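Local coordinates for stage III sporulation protein AB (Bacillus subtilis, PDB 6BS9) that is essential for sporulation and probably contributes to a secretion system-like transport complex assembled during spore formation, at residues A67-L72 and F92-G97. Numbering follows the deposited sequence.
Sequences AWEQSL and FGETLG
The edge of F92 meets a face of the W68 indole in a T-shaped stack, the phenyl centroid 5.0 Å from that of the indole six-membered ring and the planes inclined at 73°. F92 CD2 leads, coming within 3.7 Å of W68 CE2 and sitting off-centre over that face. Four residues further on, L96 CD1 lies 4.0 Å from W68 CB and pads the root of the same side chain. The pyrrole end of the indole abuts backbone: W68 CD1 is 3.4 Å from G93 CA, where any side chain would run into the indole and into the E69 carboxylate, whose OE2 lies 3.7 Å from G93 CA. The absence of a side chain at G93 probably allows the close approach of helices 64-75 and 83-95, with W68 CA and G93 CA 5.5 Å apart, in the all-helical fold of this SpoIIIAB fragment. W68 carries its ring across to helix 83-95 because its CG stands anti to the main-chain nitrogen (chi1 -177°), and there NE1 hydrogen-bonds to L89 O; F53 of helix 46-58 adds another edge-to-face contact, and L17 of helix 2-26 touches both W68 and F92. Cut back to an alanine, W68 would probably leave a gap beside F92 and G93 and deprive L89 O of this donor. The acidic ends of E69 and E94 each form a weak, long ion pair with K65, which probably eases their mutual repulsion.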
# COMPACT_ATOMS: atom_id res chain seq x y z
N ALA A 67 10.60 -1.34 7.04
CA ALA A 67 9.41 -2.01 7.60
C ALA A 67 8.36 -2.30 6.55
O ALA A 67 7.76 -3.40 6.54
CB ALA A 67 8.77 -1.19 8.70
N TRP A 68 8.18 -1.36 5.64
CA TRP A 68 7.28 -1.57 4.53
C TRP A 68 7.71 -2.72 3.57
O TRP A 68 6.89 -3.61 3.25
CB TRP A 68 7.11 -0.30 3.73
CG TRP A 68 6.17 -0.49 2.67
CD1 TRP A 68 6.45 -0.79 1.35
CD2 TRP A 68 4.75 -0.49 2.77
NE1 TRP A 68 5.27 -0.86 0.61
CE2 TRP A 68 4.22 -0.71 1.47
CE3 TRP A 68 3.84 -0.30 3.84
CZ2 TRP A 68 2.85 -0.79 1.24
CZ3 TRP A 68 2.47 -0.34 3.59
CH2 TRP A 68 2.00 -0.56 2.33
N GLU A 69 8.96 -2.69 3.16
CA GLU A 69 9.50 -3.72 2.26
C GLU A 69 9.35 -5.10 2.85
O GLU A 69 8.90 -6.01 2.17
CB GLU A 69 10.98 -3.50 1.92
CG GLU A 69 11.18 -3.09 0.48
CD GLU A 69 11.26 -1.60 0.27
OE1 GLU A 69 12.34 -1.07 0.63
OE2 GLU A 69 10.29 -1.03 -0.33
N GLN A 70 9.71 -5.23 4.12
CA GLN A 70 9.60 -6.50 4.83
C GLN A 70 8.14 -6.97 4.90
O GLN A 70 7.85 -8.11 4.65
CB GLN A 70 10.22 -6.37 6.23
CG GLN A 70 11.11 -7.52 6.66
CD GLN A 70 11.83 -7.28 7.99
OE1 GLN A 70 11.67 -8.06 8.95
NE2 GLN A 70 12.64 -6.20 8.07
N SER A 71 7.21 -6.07 5.20
CA SER A 71 5.82 -6.46 5.30
C SER A 71 5.26 -6.84 3.97
O SER A 71 4.52 -7.81 3.83
CB SER A 71 4.99 -5.32 5.91
OG SER A 71 5.60 -4.80 7.07
N LEU A 72 5.66 -6.10 2.98
CA LEU A 72 5.25 -6.42 1.64
C LEU A 72 5.64 -7.85 1.17
O LEU A 72 4.82 -8.57 0.56
CB LEU A 72 5.80 -5.34 0.70
CG LEU A 72 5.46 -5.44 -0.78
CD1 LEU A 72 3.94 -5.33 -0.98
CD2 LEU A 72 6.22 -4.34 -1.53
N PHE A 92 6.52 2.71 -3.41
CA PHE A 92 5.93 3.39 -2.27
C PHE A 92 6.82 3.28 -1.00
O PHE A 92 7.03 4.26 -0.30
CB PHE A 92 4.48 2.94 -1.99
CG PHE A 92 3.89 3.52 -0.73
CD1 PHE A 92 3.43 4.78 -0.71
CD2 PHE A 92 3.81 2.79 0.43
CE1 PHE A 92 2.85 5.33 0.45
CE2 PHE A 92 3.31 3.33 1.58
CZ PHE A 92 2.82 4.60 1.60
N GLY A 93 7.33 2.09 -0.70
CA GLY A 93 8.30 1.96 0.40
C GLY A 93 9.51 2.87 0.26
O GLY A 93 9.87 3.55 1.20
N GLU A 94 10.13 2.86 -0.91
CA GLU A 94 11.32 3.66 -1.22
C GLU A 94 10.99 5.13 -0.97
O GLU A 94 11.74 5.85 -0.30
CB GLU A 94 11.77 3.38 -2.69
CG GLU A 94 11.89 1.86 -3.05
CD GLU A 94 13.27 1.22 -3.26
OE1 GLU A 94 13.32 0.21 -4.06
OE2 GLU A 94 14.28 1.62 -2.60
N THR A 95 9.78 5.53 -1.31
CA THR A 95 9.28 6.83 -1.02
C THR A 95 9.25 7.26 0.43
O THR A 95 9.27 8.46 0.76
CB THR A 95 7.83 6.93 -1.62
OG1 THR A 95 7.90 6.93 -3.04
CG2 THR A 95 7.06 8.15 -1.17
N LEU A 96 9.08 6.33 1.34
CA LEU A 96 9.02 6.68 2.77
C LEU A 96 10.34 7.21 3.28
O LEU A 96 10.41 7.77 4.38
CB LEU A 96 8.53 5.46 3.60
CG LEU A 96 7.14 4.96 3.15
CD1 LEU A 96 6.76 3.65 3.76
CD2 LEU A 96 6.08 5.98 3.43
N GLY A 97 11.39 6.84 2.56
CA GLY A 97 12.73 7.27 2.86
C GLY A 97 13.22 8.49 2.16
O GLY A 97 14.37 8.84 2.31